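Local coordinates for ParM protein (Staphylococcus aureus, PDB 3JS6), which is an actin-like plasmid segregation protein that forms filaments and probably uses them to move plasmid copies apart before cell division, at residues I294-G299 / I303-L308. Residues are numbered along the deposited sequence; the frame is centred on the assembly and turned at random.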
loop_
_atom_site.group_PDB
_atom_site.type_symbol
_atom_site.label_atom_id
_atom_site.label_comp_id
_atom_site.label_asym_id
_atom_site.label_seq_id
_atom_site.Cartn_x
_atom_site.Cartn_y
_atom_site.Cartn_z
ATOM N N ILE A 294 -16.966 9.219 -4.128
ATOM C CA ILE A 294 -15.628 9.672 -3.834
ATOM C C ILE A 294 -15.226 8.738 -2.715
ATOM O O ILE A 294 -15.851 8.724 -1.640
ATOM C CB ILE A 294 -15.619 11.137 -3.324
ATOM C CG1 ILE A 294 -16.046 12.089 -4.448
ATOM C CG2 ILE A 294 -14.258 11.469 -2.795
ATOM C CD1 ILE A 294 -16.335 13.526 -3.968
ATOM N N ILE A 295 -14.211 7.925 -2.966
ATOM C CA ILE A 295 -13.728 6.982 -1.974
ATOM C C ILE A 295 -12.670 7.740 -1.187
ATOM O O ILE A 295 -11.740 8.325 -1.767
ATOM C CB ILE A 295 -13.102 5.735 -2.670
ATOM C CG1 ILE A 295 -14.200 4.859 -3.289
ATOM C CG2 ILE A 295 -12.388 4.873 -1.680
ATOM C CD1 ILE A 295 -14.646 5.249 -4.622
ATOM N N VAL A 296 -12.827 7.756 0.130
ATOM C CA VAL A 296 -11.898 8.469 1.002
ATOM C C VAL A 296 -10.961 7.425 1.531
ATOM O O VAL A 296 -11.401 6.490 2.186
ATOM C CB VAL A 296 -12.665 9.122 2.159
ATOM C CG1 VAL A 296 -11.732 9.962 3.019
ATOM C CG2 VAL A 296 -13.797 9.964 1.577
ATOM N N THR A 297 -9.668 7.571 1.252
ATOM C CA THR A 297 -8.692 6.575 1.697
ATOM C C THR A 297 -7.422 7.251 2.266
ATOM O O THR A 297 -7.374 8.475 2.397
ATOM C CB THR A 297 -8.348 5.625 0.507
ATOM O OG1 THR A 297 -7.661 4.474 0.988
ATOM C CG2 THR A 297 -7.490 6.336 -0.538
ATOM N N GLY A 298 -6.414 6.463 2.622
ATOM C CA GLY A 298 -5.197 7.050 3.176
ATOM C C GLY A 298 -5.214 7.083 4.695
ATOM O O GLY A 298 -6.264 6.915 5.313
ATOM N N GLY A 299 -4.048 7.301 5.303
ATOM C CA GLY A 299 -3.975 7.342 6.754
ATOM C C GLY A 299 -4.894 8.389 7.356
ATOM O O GLY A 299 -5.327 8.277 8.507
ATOM N N ILE A 303 -9.682 10.176 10.001
ATOM C CA ILE A 303 -9.738 11.465 10.660
ATOM C C ILE A 303 -10.765 12.396 10.034
ATOM O O ILE A 303 -11.495 13.075 10.749
ATOM C CB ILE A 303 -8.346 12.148 10.621
ATOM C CG1 ILE A 303 -7.275 11.172 11.114
ATOM C CG2 ILE A 303 -8.351 13.406 11.473
ATOM C CD1 ILE A 303 -5.870 11.604 10.786
ATOM N N HIS A 304 -10.847 12.406 8.702
ATOM C CA HIS A 304 -11.757 13.325 8.024
ATOM C C HIS A 304 -13.070 12.814 7.438
ATOM O O HIS A 304 -13.917 13.619 7.085
ATOM C CB HIS A 304 -11.001 14.051 6.908
ATOM C CG HIS A 304 -9.629 14.499 7.299
ATOM N ND1 HIS A 304 -9.387 15.257 8.425
ATOM C CD2 HIS A 304 -8.429 14.330 6.692
ATOM C CE1 HIS A 304 -8.098 15.536 8.494
ATOM N NE2 HIS A 304 -7.493 14.987 7.454
ATOM N N PHE A 305 -13.242 11.499 7.328
ATOM C CA PHE A 305 -14.462 10.944 6.731
ATOM C C PHE A 305 -15.764 11.490 7.345
ATOM O O PHE A 305 -16.710 11.841 6.629
ATOM C CB PHE A 305 -14.422 9.404 6.795
ATOM C CG PHE A 305 -15.614 8.747 6.163
ATOM C CD1 PHE A 305 -16.556 8.075 6.951
ATOM C CD2 PHE A 305 -15.839 8.863 4.798
ATOM C CE1 PHE A 305 -17.712 7.537 6.393
ATOM C CE2 PHE A 305 -16.995 8.329 4.220
ATOM C CZ PHE A 305 -17.941 7.664 5.023
ATOM N N ASP A 306 -15.808 11.592 8.666
ATOM C CA ASP A 306 -17.001 12.113 9.320
ATOM C C ASP A 306 -17.394 13.504 8.855
ATOM O O ASP A 306 -18.519 13.720 8.417
ATOM C CB ASP A 306 -16.827 12.110 10.835
ATOM C CG ASP A 306 -16.704 10.713 11.389
ATOM O OD1 ASP A 306 -17.469 9.833 10.924
ATOM O OD2 ASP A 306 -15.857 10.494 12.284
ATOM N N SER A 307 -16.474 14.449 8.931
ATOM C CA SER A 307 -16.795 15.802 8.512
ATOM C C SER A 307 -17.144 15.877 7.036
ATOM O O SER A 307 -18.043 16.625 6.643
ATOM C CB SER A 307 -15.634 16.736 8.839
ATOM O OG SER A 307 -15.442 16.788 10.243
ATOM N N LEU A 308 -16.440 15.106 6.212
ATOM C CA LEU A 308 -16.722 15.104 4.779
ATOM C C LEU A 308 -18.151 14.672 4.519
ATOM O O LEU A 308 -18.849 15.256 3.686
ATOM C CB LEU A 308 -15.754 14.163 4.041
ATOM C CG LEU A 308 -14.346 14.739 3.908
ATOM C CD1 LEU A 308 -13.329 13.681 3.454
ATOM C CD2 LEU A 308 -14.409 15.875 2.936
#
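V296 turns toward the following helix and meets F305 and L308 there, CG2 touching both and CG1 touching L308. Its CG2 meets the phenyl ring of F305 at the rim, in the plane of the ring, 4.0 Å from CD2, so that the ring presents an edge rather than a face. The torsions explain the fork: with V296 CG1 anti to the backbone N (chi1 -175°), CG2 lies beside that nitrogen and points at the rim of the ring, while CG1 meets CD1 of L308 at 4.1 Å. L308 CD1 also lies 4.2 Å from V296 CG2, and thus straddles both methyls. A beta-branched valine suits this place: its two methyls make a short, branched surface for the ring edge and the leucine tip. Flat F305 can offer V296 its edge while also touching F316, and branched L308 serves V296, F316 and helix 263-284 together. Farther along, the long CG1-CD1 arm of I303 brings CD1 within 4.1 Å of the carbonyl O of G299, a plain van der Waals contact. In this loop G298 takes backbone angles (phi 94°, psi 165°) that glycine accepts easily, having no CB near the preceding carbonyl O. Strand 293-297, helix 301-311 and strand 316-317 form a beta-alpha-beta unit of the actin-like fold; F191 of strand 185-191 also meets V296, and helix 263-284 packs against I303 and L308 through F266, I274 and M278.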